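Side-chain contacts in succinylglutamate desuccinylase/aspartoacylase (PDB 3NA6), which probably hydrolyses the amide bond of an N-acylated amino acid, as do the zinc-dependent succinylglutamate desuccinylases and aspartoacylases of its family: residues G65-Q70 and R220-A225; V232-G237 and G241-D246; R286-D291 and E295-Y300; S310-G315 and S319-A324. All coordinates share one frame; numbering follows the deposited sequence. Where two conformers were deposited one is given.

Interaction 1 of 4, residues G65-Q70 and R220-A225; sequences GPVALQ and RSNAIA
Helices 64-75 and 219-235 come closest between these segments at Ala68 and Ala225, where CA of Ala68 lies 5.9 Å from CA of Ala225. Two small residues let the backbones come this near. Both CA–CB bonds point toward the opposite helix, and the methyl groups meet directly, CB of Ala68 to CB of Ala225 at 3.8 Å. Val67 and Asn222 pack next to them, their side chains crossing at about a right angle. Val67 uses both methyls. Its CG2 lies 3.9 Å from OD1 of Asn222, and its CG1 lies 4.0 Å from CG of Asn222. Val67 has CG1 anti to the backbone N (chi1 170°), and this turns both branches onto the amide.

Each helix follows a strand of the central mixed sheet of the catalytic domain, helix 64-75 after strand 51-55 and helix 219-235 after strand 205-210. The contact is therefore helix-to-helix packing within the alpha/beta fold of the zinc exopeptidase clan. All four touching residues are buried.

The amide oxygen of Asn222 does not depend on the valine for a polar partner. It is hydrogen-bonded to Ser217 OG, in the chain just ahead of helix 219-235. A hydrogen bond between Ser221 OG and Glu64 OE2 ties the two helices together close by. Glu64 also touches the side chains of Asn222 and Ala225. Glu269 of the second subunit packs on both Val67 and Asn222, so this end of the helix pair faces a subunit interface.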
loop_
_atom_site.group_PDB
_atom_site.type_symbol
_atom_site.label_atom_id
_atom_site.label_comp_id
_atom_site.label_asym_id
_atom_site.label_seq_id
_atom_site.Cartn_x
_atom_site.Cartn_y
_atom_site.Cartn_z
ATOM N N GLY A 65 -7.793 18.181 -23.727
ATOM C CA GLY A 65 -7.792 17.446 -24.988
ATOM C C GLY A 65 -8.814 16.324 -24.966
ATOM O O GLY A 65 -9.634 16.199 -25.864
ATOM N N PRO A 66 -8.809 15.536 -23.896
ATOM C CA PRO A 66 -9.809 14.483 -23.804
ATOM C C PRO A 66 -11.270 14.944 -23.924
ATOM O O PRO A 66 -12.080 14.265 -24.567
ATOM C CB PRO A 66 -9.506 13.879 -22.443
ATOM C CG PRO A 66 -8.020 13.962 -22.363
ATOM C CD PRO A 66 -7.716 15.327 -22.925
ATOM N N VAL A 67 -11.618 16.073 -23.312
ATOM C CA VAL A 67 -12.972 16.622 -23.465
ATOM C C VAL A 67 -13.242 16.963 -24.935
ATOM O O VAL A 67 -14.281 16.584 -25.496
ATOM C CB VAL A 67 -13.180 17.848 -22.552
ATOM C CG1 VAL A 67 -14.504 18.558 -22.887
ATOM C CG2 VAL A 67 -13.139 17.419 -21.081
ATOM N N ALA A 68 -12.322 17.705 -25.558
ATOM C CA ALA A 68 -12.492 18.127 -26.955
ATOM C C ALA A 68 -12.596 16.941 -27.909
ATOM O O ALA A 68 -13.407 16.953 -28.864
ATOM C CB ALA A 68 -11.333 19.070 -27.383
ATOM N N LEU A 69 -11.817 15.893 -27.622
ATOM C CA LEU A 69 -11.755 14.708 -28.493
ATOM C C LEU A 69 -12.938 13.790 -28.276
ATOM O O LEU A 69 -13.457 13.217 -29.260
ATOM C CB LEU A 69 -10.413 13.955 -28.358
ATOM C CG LEU A 69 -9.197 14.767 -28.850
ATOM C CD1 LEU A 69 -7.830 14.131 -28.487
ATOM C CD2 LEU A 69 -9.298 14.935 -30.389
ATOM N N GLN A 70 -13.411 13.661 -27.031
ATOM C CA GLN A 70 -14.618 12.864 -26.835
ATOM C C GLN A 70 -15.780 13.523 -27.580
ATOM O O GLN A 70 -16.553 12.836 -28.233
ATOM C CB GLN A 70 -15.004 12.676 -25.367
ATOM C CG GLN A 70 -14.219 11.626 -24.631
ATOM C CD GLN A 70 -14.643 10.188 -25.028
ATOM O OE1 GLN A 70 -14.730 9.840 -26.213
ATOM N NE2 GLN A 70 -14.877 9.368 -24.046
ATOM N N ARG A 220 -13.734 27.625 -20.099
ATOM C CA ARG A 220 -12.848 28.444 -20.959
ATOM C C ARG A 220 -11.738 27.598 -21.564
ATOM O O ARG A 220 -11.457 27.710 -22.762
ATOM C CB ARG A 220 -12.220 29.634 -20.202
ATOM C CG ARG A 220 -11.293 30.548 -21.085
ATOM C CD ARG A 220 -10.365 31.429 -20.206
ATOM N NE ARG A 220 -9.311 32.133 -20.957
ATOM C CZ ARG A 220 -8.004 31.959 -20.780
ATOM N NH1 ARG A 220 -7.565 31.121 -19.865
ATOM N NH2 ARG A 220 -7.129 32.655 -21.496
ATOM N N SER A 221 -11.107 26.749 -20.754
ATOM C CA SER A 221 -9.967 25.964 -21.264
ATOM C C SER A 221 -10.446 24.852 -22.210
ATOM O O SER A 221 -9.812 24.600 -23.256
ATOM C CB SER A 221 -9.056 25.428 -20.134
ATOM O OG SER A 221 -9.681 24.423 -19.354
ATOM N N ASN A 222 -11.573 24.222 -21.856
ATOM C CA ASN A 222 -12.218 23.267 -22.722
ATOM C C ASN A 222 -12.591 23.943 -24.045
ATOM O O ASN A 222 -12.412 23.339 -25.125
ATOM C CB ASN A 222 -13.491 22.669 -22.106
ATOM C CG ASN A 222 -13.243 21.807 -20.896
ATOM O OD1 ASN A 222 -12.175 21.227 -20.730
ATOM N ND2 ASN A 222 -14.275 21.685 -20.043
ATOM N N ALA A 223 -13.078 25.195 -23.989
ATOM C CA ALA A 223 -13.469 25.870 -25.235
ATOM C C ALA A 223 -12.221 26.204 -26.107
ATOM O O ALA A 223 -12.292 26.143 -27.334
ATOM C CB ALA A 223 -14.332 27.104 -24.949
ATOM N N ILE A 224 -11.087 26.522 -25.471
ATOM C CA ILE A 224 -9.833 26.778 -26.191
ATOM C C ILE A 224 -9.428 25.527 -26.986
ATOM O O ILE A 224 -9.034 25.619 -28.144
ATOM C CB ILE A 224 -8.660 27.248 -25.242
ATOM C CG1 ILE A 224 -8.918 28.660 -24.667
ATOM C CG2 ILE A 224 -7.274 27.160 -26.006
ATOM C CD1 ILE A 224 -8.075 28.989 -23.383
ATOM N N ALA A 225 -9.559 24.363 -26.362
ATOM C CA ALA A 225 -9.224 23.090 -26.997
ATOM C C ALA A 225 -10.131 22.780 -28.184
ATOM O O ALA A 225 -9.650 22.332 -29.217
ATOM C CB ALA A 225 -9.277 21.908 -25.977
#

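Interaction 2 of 4, residues V232-G237 and G241-D246; sequences VLIHFG and GEMQID. With CA (calcium ion), chain C.
Ile234 rests its methyl groups mainly on backbone carbonyl oxygens rather than on other side chains. Its CG2 lies 3.6 Å from O of Gly241, and its CD1 lies 3.8 Å from O of Glu242. These are van der Waals contacts. The oxygen of Glu242 has a polar partner elsewhere, as it is hydrogen-bonded to Arg230 NH1.

The one apolar side-chain contact is with Met243, modelled as selenomethionine. Its CG touches CG2 of Ile234 at 3.8 Å, and the two side chains run alongside in opposite senses. Ile234 has CG2 anti to its backbone N and CG1 anti to its carbonyl carbon (chi1 -67°). One branch thus meets Met243 and Gly241, while the longer branch carries CD1 to the carbonyls. Met243 also touches Ala177 of helix 165-178.

Gly241 has a phi of 131°. A CB here would collide with the carbonyl oxygen of the residue before and would also come close to CD1 of Ile234. The segment 241-246 has no regular structure. It runs back along the helix that it follows, and Gln244 O is hydrogen-bonded to Asn231 ND2.

Just past Ile234 the helix stops. Gly237 N bonds to O of Ile234 at 2.9 Å. The carbonyl oxygen of Gly237 then binds the calcium ion at 2.4 Å, together with four waters and Thr82. The ion is thus held mainly by water on the protein surface. The positive phi of Gly237 (77°), with two bonds back into the last turn, makes this helix end a Schellman motif.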
loop_
_atom_site.group_PDB
_atom_site.type_symbol
_atom_site.label_atom_id
_atom_site.label_comp_id
_atom_site.label_asym_id
_atom_site.label_seq_id
_atom_site.Cartn_x
_atom_site.Cartn_y
_atom_site.Cartn_z
ATOM N N VAL A 232 -7.579 23.813 -36.530
ATOM C CA VAL A 232 -6.500 23.096 -37.225
ATOM C C VAL A 232 -7.080 22.075 -38.212
ATOM O O VAL A 232 -6.522 21.875 -39.296
ATOM C CB VAL A 232 -5.439 22.467 -36.285
ATOM C CG1 VAL A 232 -4.788 23.559 -35.429
ATOM C CG2 VAL A 232 -6.040 21.371 -35.420
ATOM N N LEU A 233 -8.194 21.440 -37.849
ATOM C CA LEU A 233 -8.840 20.511 -38.775
ATOM C C LEU A 233 -9.359 21.195 -40.063
ATOM O O LEU A 233 -9.328 20.583 -41.151
ATOM C CB LEU A 233 -9.933 19.685 -38.075
ATOM C CG LEU A 233 -9.445 18.663 -37.024
ATOM C CD1 LEU A 233 -10.630 17.925 -36.382
ATOM C CD2 LEU A 233 -8.428 17.694 -37.601
ATOM N N ILE A 234 -9.810 22.441 -39.957
ATOM C CA ILE A 234 -10.124 23.266 -41.145
ATOM C C ILE A 234 -8.827 23.599 -41.928
ATOM O O ILE A 234 -8.789 23.459 -43.148
ATOM C CB ILE A 234 -10.876 24.565 -40.773
ATOM C CG1 ILE A 234 -12.279 24.233 -40.230
ATOM C CG2 ILE A 234 -11.019 25.507 -42.020
ATOM C CD1 ILE A 234 -13.042 25.433 -39.510
ATOM N N HIS A 235 -7.788 24.036 -41.218
ATOM C CA HIS A 235 -6.472 24.343 -41.807
ATOM C C HIS A 235 -5.935 23.141 -42.609
ATOM O O HIS A 235 -5.387 23.307 -43.722
ATOM C CB HIS A 235 -5.492 24.730 -40.672
ATOM C CG HIS A 235 -4.088 25.067 -41.115
ATOM N ND1 HIS A 235 -3.742 26.292 -41.655
ATOM C CD2 HIS A 235 -2.947 24.338 -41.084
ATOM C CE1 HIS A 235 -2.447 26.301 -41.920
ATOM N NE2 HIS A 235 -1.940 25.130 -41.585
ATOM N N PHE A 236 -6.132 21.934 -42.065
ATOM C CA PHE A 236 -5.679 20.703 -42.721
ATOM C C PHE A 236 -6.644 20.197 -43.800
ATOM O O PHE A 236 -6.382 19.164 -44.436
ATOM C CB PHE A 236 -5.457 19.581 -41.684
ATOM C CG PHE A 236 -4.357 19.862 -40.665
ATOM C CD1 PHE A 236 -3.148 20.442 -41.046
ATOM C CD2 PHE A 236 -4.521 19.485 -39.340
ATOM C CE1 PHE A 236 -2.131 20.651 -40.113
ATOM C CE2 PHE A 236 -3.496 19.704 -38.405
ATOM C CZ PHE A 236 -2.315 20.306 -38.803
ATOM N N GLY A 237 -7.762 20.893 -43.983
ATOM C CA GLY A 237 -8.709 20.569 -45.025
ATOM C C GLY A 237 -9.596 19.373 -44.725
ATOM O O GLY A 237 -10.275 18.868 -45.612
ATOM N N GLY A 241 -15.545 24.982 -43.092
ATOM C CA GLY A 241 -16.146 26.068 -42.313
ATOM C C GLY A 241 -15.170 27.216 -42.160
ATOM O O GLY A 241 -14.099 27.188 -42.741
ATOM N N GLU A 242 -15.543 28.232 -41.388
ATOM C CA GLU A 242 -14.654 29.367 -41.175
ATOM C C GLU A 242 -14.023 29.233 -39.804
ATOM O O GLU A 242 -14.664 28.820 -38.843
ATOM C CB GLU A 242 -15.381 30.714 -41.347
ATOM C CG GLU A 242 -16.066 31.268 -40.103
ATOM C CD GLU A 242 -17.076 32.373 -40.424
ATOM O OE1 GLU A 242 -17.352 32.608 -41.622
ATOM O OE2 GLU A 242 -17.599 32.990 -39.475
HETATM N N MSE A 243 -12.743 29.558 -39.743
HETATM C CA MSE A 243 -11.995 29.455 -38.520
HETATM C C MSE A 243 -12.382 30.576 -37.581
HETATM O O MSE A 243 -12.824 31.613 -38.027
HETATM C CB MSE A 243 -10.528 29.534 -38.854
HETATM C CG MSE A 243 -10.064 28.360 -39.738
HETATM SE SE MSE A 243 -8.155 28.223 -39.610
HETATM C CE MSE A 243 -7.758 30.015 -40.404
ATOM N N GLN A 244 -12.240 30.356 -36.282
ATOM C CA GLN A 244 -12.454 31.411 -35.307
ATOM C C GLN A 244 -11.089 31.990 -35.065
ATOM O O GLN A 244 -10.143 31.248 -34.755
ATOM C CB GLN A 244 -13.004 30.865 -33.985
ATOM C CG GLN A 244 -14.300 30.052 -34.073
ATOM C CD GLN A 244 -14.591 29.265 -32.771
ATOM O OE1 GLN A 244 -14.570 28.018 -32.759
ATOM N NE2 GLN A 244 -14.812 29.997 -31.665
ATOM N N ILE A 245 -10.979 33.306 -35.212
ATOM C CA ILE A 245 -9.736 34.034 -35.008
ATOM C C ILE A 245 -9.929 35.116 -33.967
ATOM O O ILE A 245 -10.708 36.037 -34.151
ATOM C CB ILE A 245 -9.239 34.699 -36.276
ATOM C CG1 ILE A 245 -9.009 33.653 -37.383
ATOM C CG2 ILE A 245 -7.940 35.479 -35.988
ATOM C CD1 ILE A 245 -8.948 34.253 -38.818
ATOM N N ASP A 246 -9.201 34.997 -32.868
ATOM C CA ASP A 246 -9.191 35.993 -31.819
ATOM C C ASP A 246 -7.753 36.482 -31.632
ATOM O O ASP A 246 -6.816 35.917 -32.194
ATOM C CB ASP A 246 -9.698 35.358 -30.522
ATOM C CG ASP A 246 -11.113 34.837 -30.645
ATOM O OD1 ASP A 246 -12.015 35.666 -30.788
ATOM O OD2 ASP A 246 -11.335 33.608 -30.607
HETATM CA CA CA C . -11.134 19.215 -47.791
HETATM O O HOH W 1 -12.048 21.471 -47.283
HETATM O O HOH W 2 -9.133 20.441 -48.777
HETATM O O HOH W 3 -12.328 18.658 -49.946
HETATM O O HOH W 4 -9.539 17.176 -48.194
#

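Interaction 3 of 4, residues R286-D291 and E295-Y300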
loop_
_atom_site.group_PDB
_atom_site.type_symbol
_atom_site.label_atom_id
_atom_site.label_comp_id
_atom_site.label_asym_id
_atom_site.label_seq_id
_atom_site.Cartn_x
_atom_site.Cartn_y
_atom_site.Cartn_z
ATOM N N ARG A 286 7.013 32.667 -2.304
ATOM C CA ARG A 286 7.642 32.411 -1.011
ATOM C C ARG A 286 7.273 31.021 -0.525
ATOM O O ARG A 286 6.117 30.600 -0.659
ATOM C CB ARG A 286 7.225 33.448 0.026
ATOM C CG ARG A 286 7.554 34.875 -0.380
ATOM C CD ARG A 286 7.316 35.859 0.749
ATOM N NE ARG A 286 5.904 36.015 1.062
ATOM C CZ ARG A 286 5.445 36.826 2.004
ATOM N NH1 ARG A 286 6.305 37.558 2.717
ATOM N NH2 ARG A 286 4.141 36.886 2.248
ATOM N N VAL A 287 8.260 30.320 0.034
ATOM C CA VAL A 287 8.052 29.026 0.669
ATOM C C VAL A 287 8.106 29.139 2.213
ATOM O O VAL A 287 9.156 29.561 2.808
ATOM C CB VAL A 287 9.045 27.964 0.155
ATOM C CG1 VAL A 287 8.660 26.580 0.725
ATOM C CG2 VAL A 287 8.972 27.886 -1.379
ATOM N N TRP A 288 6.971 28.816 2.849
ATOM C CA TRP A 288 6.822 28.918 4.312
ATOM C C TRP A 288 7.087 27.535 4.909
ATOM O O TRP A 288 6.832 26.517 4.279
ATOM C CB TRP A 288 5.422 29.383 4.704
ATOM C CG TRP A 288 5.071 30.761 4.273
ATOM C CD1 TRP A 288 4.507 31.144 3.079
ATOM C CD2 TRP A 288 5.292 31.960 5.012
ATOM N NE1 TRP A 288 4.344 32.518 3.055
ATOM C CE2 TRP A 288 4.848 33.043 4.212
ATOM C CE3 TRP A 288 5.822 32.230 6.279
ATOM C CZ2 TRP A 288 4.907 34.375 4.652
ATOM C CZ3 TRP A 288 5.915 33.544 6.691
ATOM C CH2 TRP A 288 5.443 34.598 5.886
ATOM N N SER A 289 7.597 27.510 6.119
ATOM C CA SER A 289 7.870 26.273 6.828
ATOM C C SER A 289 6.604 25.496 6.993
ATOM O O SER A 289 5.598 26.031 7.504
ATOM C CB SER A 289 8.439 26.541 8.232
ATOM O OG SER A 289 8.558 25.332 8.972
ATOM N N PRO A 290 6.652 24.212 6.621
ATOM C CA PRO A 290 5.541 23.306 6.845
ATOM C C PRO A 290 5.463 22.756 8.250
ATOM O O PRO A 290 4.547 22.014 8.542
ATOM C CB PRO A 290 5.865 22.153 5.907
ATOM C CG PRO A 290 7.303 22.004 6.058
ATOM C CD PRO A 290 7.841 23.470 6.149
ATOM N N ASP A 291 6.418 23.064 9.113
ATOM C CA ASP A 291 6.371 22.436 10.428
ATOM C C ASP A 291 6.632 23.312 11.665
ATOM O O ASP A 291 6.728 22.800 12.769
ATOM C CB ASP A 291 7.276 21.224 10.444
ATOM C CG ASP A 291 8.730 21.553 10.198
ATOM O OD1 ASP A 291 9.163 22.702 10.337
ATOM O OD2 ASP A 291 9.464 20.605 9.898
ATOM N N GLU A 295 9.097 31.591 11.470
ATOM C CA GLU A 295 10.316 31.571 10.675
ATOM C C GLU A 295 10.145 32.439 9.423
ATOM O O GLU A 295 9.105 32.404 8.786
ATOM C CB GLU A 295 10.616 30.120 10.287
ATOM C CG GLU A 295 12.045 29.795 9.925
ATOM C CD GLU A 295 12.280 28.278 9.760
ATOM O OE1 GLU A 295 12.101 27.740 8.642
ATOM O OE2 GLU A 295 12.654 27.633 10.753
ATOM N N ALA A 296 11.168 33.209 9.055
ATOM C CA ALA A 296 11.135 33.946 7.797
ATOM C C ALA A 296 11.010 32.960 6.634
ATOM O O ALA A 296 11.670 31.915 6.612
ATOM C CB ALA A 296 12.399 34.819 7.619
ATOM N N PRO A 297 10.163 33.280 5.664
ATOM C CA PRO A 297 9.959 32.408 4.496
ATOM C C PRO A 297 11.143 32.478 3.546
ATOM O O PRO A 297 11.909 33.403 3.646
ATOM C CB PRO A 297 8.730 33.009 3.833
ATOM C CG PRO A 297 8.729 34.459 4.224
ATOM C CD PRO A 297 9.455 34.570 5.541
ATOM N N VAL A 298 11.312 31.506 2.654
ATOM C CA VAL A 298 12.356 31.575 1.617
ATOM C C VAL A 298 11.715 32.234 0.433
ATOM O O VAL A 298 10.593 31.906 0.078
ATOM C CB VAL A 298 12.879 30.177 1.223
ATOM C CG1 VAL A 298 13.927 30.264 0.119
ATOM C CG2 VAL A 298 13.469 29.459 2.453
ATOM N N GLU A 299 12.436 33.148 -0.203
ATOM C CA GLU A 299 11.884 33.956 -1.288
ATOM C C GLU A 299 12.498 33.625 -2.626
ATOM O O GLU A 299 13.683 33.365 -2.709
ATOM C CB GLU A 299 12.150 35.440 -0.982
ATOM C CG GLU A 299 11.505 35.927 0.289
ATOM C CD GLU A 299 11.602 37.429 0.494
ATOM O OE1 GLU A 299 12.615 38.036 0.096
ATOM O OE2 GLU A 299 10.652 37.990 1.071
ATOM N N TYR A 300 11.673 33.617 -3.672
ATOM C CA TYR A 300 12.128 33.396 -5.027
ATOM C C TYR A 300 11.758 34.643 -5.843
ATOM O O TYR A 300 10.588 35.057 -5.878
ATOM C CB TYR A 300 11.585 32.057 -5.571
ATOM C CG TYR A 300 12.203 30.887 -4.800
ATOM C CD1 TYR A 300 13.484 30.432 -5.120
ATOM C CD2 TYR A 300 11.560 30.297 -3.704
ATOM C CE1 TYR A 300 14.091 29.393 -4.397
ATOM C CE2 TYR A 300 12.167 29.231 -2.967
ATOM C CZ TYR A 300 13.441 28.813 -3.308
ATOM O OH TYR A 300 14.084 27.779 -2.634
HETATM O O HOH W 5 8.585 30.172 7.134
HETATM O O HOH W 6 10.971 24.752 9.054
#
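Val287 and Val298 form an antiparallel hydrogen-bonded pair and satisfy each other's backbone. Val287 N donates to Val298 O at 2.8 Å. Val298 N returns a bond to Val287 O at 2.9 Å. Arg286 and Glu299 form the adjoining non-hydrogen-bonded pair.

Beyond the strands, water takes over from direct bonding. One water accepts from Ser289 N at 3.0 Å and donates to Glu295 O at 2.8 Å. A second water links Ser289 OG with the carboxylates of Asp291 and Glu295. Ser289 OG also accepts from Asp291 N at 3.1 Å, which makes an ST turn.

The segments belong to a beta hairpin, strands 283-288 and 298-301, in a four-stranded antiparallel sheet. Strand 298-301 is outermost within the chain.

Trp288 holds CG anti to the carbonyl carbon (chi1 -65°), which lays the indole alongside Pro297. Pro297 lies over one face of the ring system. Its CB sits 3.7 Å from the centroid of the six-membered ring of Trp288, 9° off the ring normal, a CH-pi contact. Trp288 NE1 bonds to Glu269 OE1. Replacing Trp288 with an alanine would probably leave Pro297 without the ring it packs on and Glu269 without the indole donor.

Arg286, modelled in two conformers, has NH2 in salt bridges with the same Glu269 and with Glu71 of the second subunit. CZ2 of Trp288 lies over one face of the Arg286 guanidinium, offset toward its rim, while NH2 lies at the indole edge, in its plane. Glu299 OE1 pairs with Arg301. On the face with the valines, CG2 of Val287 meets the edge of the Tyr300 ring at CE2, 3.8 Å away. Tyr300 OH is hydrogen-bonded to Glu263 N.

Interaction 4 of 4, residues S310-G315 and S319-A324; sequences SRHFPG and SGDCAA
Arg311 and Ala324 form an antiparallel non-hydrogen-bonded pair, their CA atoms 4.1 Å apart. They join strands 306-312 and 322-327 of a five-stranded antiparallel sheet, in which strand 306-312 also pairs with 151-153 and 277-278. The one direct hydrogen bond between the segments runs from His312 N to Ala323 O at 2.9 Å. Ser310 O also receives a CA-H...O contact from Ala324.

The charged group turns back on its own strand. Arg311 has CG between the backbone N and the carbonyl carbon (chi1 53°) and bends again at chi3. NE at 2.8 Å and NH2 at 3.1 Å then both grip O of His312, side-on and in the guanidinium plane. Its NH1 binds Ser217 O of the second subunit. A leucine in its place would probably leave the His312 carbonyl without these two donors and O of Ser217 of the second subunit without this donor.

His312 and Asp321 meet without hydrogen bonding. OD2 of Asp321 lies 3.3 Å from CE1 of His312, with the ring and carboxylate planes 22° apart. Asp321 OD2 instead accepts from Lys318 N, and OD1 bonds to Ser32 of the third subunit. His312 NE2 bonds to Met316 O. Cys322 makes a disulfide with Cys258.

Water also links the segments. One molecule, in the plane of the imidazole, lies 2.9 Å from ND1 of His312 and donates to O of Cys322.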
loop_
_atom_site.group_PDB
_atom_site.type_symbol
_atom_site.label_atom_id
_atom_site.label_comp_id
_atom_site.label_asym_id
_atom_site.label_seq_id
_atom_site.Cartn_x
_atom_site.Cartn_y
_atom_site.Cartn_z
ATOM N N SER A 310 4.114 29.873 -16.136
ATOM C CA SER A 310 3.959 28.556 -15.543
ATOM C C SER A 310 4.122 28.661 -14.042
ATOM O O SER A 310 4.906 29.477 -13.569
ATOM C CB SER A 310 5.020 27.593 -16.084
ATOM O OG SER A 310 4.697 26.265 -15.661
ATOM N N ARG A 311 3.388 27.849 -13.288
ATOM C CA ARG A 311 3.577 27.802 -11.828
ATOM C C ARG A 311 3.408 26.413 -11.256
ATOM O O ARG A 311 2.643 25.615 -11.788
ATOM C CB ARG A 311 2.616 28.749 -11.109
ATOM C CG ARG A 311 1.126 28.597 -11.455
ATOM C CD ARG A 311 0.210 29.162 -10.337
ATOM N NE ARG A 311 0.358 28.380 -9.095
ATOM C CZ ARG A 311 -0.328 28.595 -7.965
ATOM N NH1 ARG A 311 -1.210 29.568 -7.889
ATOM N NH2 ARG A 311 -0.111 27.828 -6.897
ATOM N N HIS A 312 4.119 26.149 -10.161
ATOM C CA HIS A 312 3.840 24.986 -9.332
ATOM C C HIS A 312 2.402 25.131 -8.886
ATOM O O HIS A 312 2.025 26.208 -8.418
ATOM C CB HIS A 312 4.762 24.995 -8.105
ATOM C CG HIS A 312 4.490 23.903 -7.120
ATOM N ND1 HIS A 312 4.963 22.614 -7.279
ATOM C CD2 HIS A 312 3.837 23.924 -5.931
ATOM C CE1 HIS A 312 4.577 21.882 -6.247
ATOM N NE2 HIS A 312 3.901 22.652 -5.410
ATOM N N PHE A 313 1.615 24.057 -8.978
ATOM C CA PHE A 313 0.199 24.126 -8.607
ATOM C C PHE A 313 -0.166 23.854 -7.123
ATOM O O PHE A 313 -0.784 24.703 -6.491
ATOM C CB PHE A 313 -0.600 23.258 -9.574
ATOM C CG PHE A 313 -2.079 23.360 -9.411
ATOM C CD1 PHE A 313 -2.778 24.340 -10.073
ATOM C CD2 PHE A 313 -2.775 22.440 -8.650
ATOM C CE1 PHE A 313 -4.133 24.440 -9.952
ATOM C CE2 PHE A 313 -4.140 22.530 -8.536
ATOM C CZ PHE A 313 -4.812 23.542 -9.207
ATOM N N PRO A 314 0.251 22.699 -6.544
ATOM C CA PRO A 314 -0.235 22.339 -5.234
ATOM C C PRO A 314 0.220 23.265 -4.112
ATOM O O PRO A 314 1.241 23.923 -4.219
ATOM C CB PRO A 314 0.321 20.895 -5.014
ATOM C CG PRO A 314 0.635 20.393 -6.362
ATOM C CD PRO A 314 1.051 21.619 -7.148
ATOM N N GLY A 315 -0.573 23.306 -3.049
ATOM C CA GLY A 315 -0.287 24.084 -1.873
ATOM C C GLY A 315 1.047 23.785 -1.247
ATOM O O GLY A 315 1.658 24.661 -0.657
ATOM N N SER A 319 11.303 20.202 -2.331
ATOM C CA SER A 319 12.638 20.455 -2.789
ATOM C C SER A 319 12.839 19.905 -4.212
ATOM O O SER A 319 12.473 18.763 -4.537
ATOM C CB SER A 319 13.637 19.848 -1.812
ATOM O OG SER A 319 14.913 20.337 -2.110
ATOM N N GLY A 320 13.359 20.768 -5.080
ATOM C CA GLY A 320 13.614 20.430 -6.463
ATOM C C GLY A 320 12.452 20.710 -7.413
ATOM O O GLY A 320 12.603 20.497 -8.612
ATOM N N ASP A 321 11.297 21.156 -6.897
ATOM C CA ASP A 321 10.135 21.494 -7.764
ATOM C C ASP A 321 10.365 22.823 -8.460
ATOM O O ASP A 321 10.872 23.772 -7.846
ATOM C CB ASP A 321 8.820 21.580 -6.978
ATOM C CG ASP A 321 8.317 20.225 -6.490
ATOM O OD1 ASP A 321 8.850 19.194 -6.917
ATOM O OD2 ASP A 321 7.390 20.181 -5.646
ATOM N N CYS A 322 9.969 22.907 -9.728
ATOM C CA CYS A 322 9.919 24.189 -10.422
ATOM C C CYS A 322 8.790 25.059 -9.872
ATOM O O CYS A 322 7.626 24.739 -10.049
ATOM C CB CYS A 322 9.725 23.985 -11.905
ATOM S SG CYS A 322 9.819 25.552 -12.822
ATOM N N ALA A 323 9.137 26.167 -9.225
ATOM C CA ALA A 323 8.139 27.073 -8.624
ATOM C C ALA A 323 7.342 27.874 -9.657
ATOM O O ALA A 323 6.157 28.086 -9.495
ATOM C CB ALA A 323 8.819 28.056 -7.659
ATOM N N ALA A 324 8.011 28.345 -10.688
ATOM C CA ALA A 324 7.424 29.288 -11.603
ATOM C C ALA A 324 8.363 29.508 -12.771
ATOM O O ALA A 324 9.584 29.285 -12.662
ATOM C CB ALA A 324 7.185 30.606 -10.894
HETATM O O HOH W 7 6.485 26.131 -12.955
HETATM O O HOH W 8 6.337 22.151 -9.830
#

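Interactions 1 and 2 share helix 219-235, with centres 16 Å apart: one packs an early turn, the other the end that leads to the calcium ion. Interactions 3 and 4 lie in the C-terminal beta region, centres 14 Å apart. Interactions 1 and 3 are 37 Å apart centre to centre in one chain, yet the assembly brings such sites together. Gln70 NE2 bonds weakly to Ser289 O of the second subunit. Ser217, the partner of Asn222 in interaction 1, is in the neighbouring copy the acceptor for interaction 4, so contacts 1 and 4 are joined as well. His59, Glu62 and His145 could form the vacant catalytic zinc site. Glu62 lies just before helix 64-75 of interaction 1. The calcium site is separate from it.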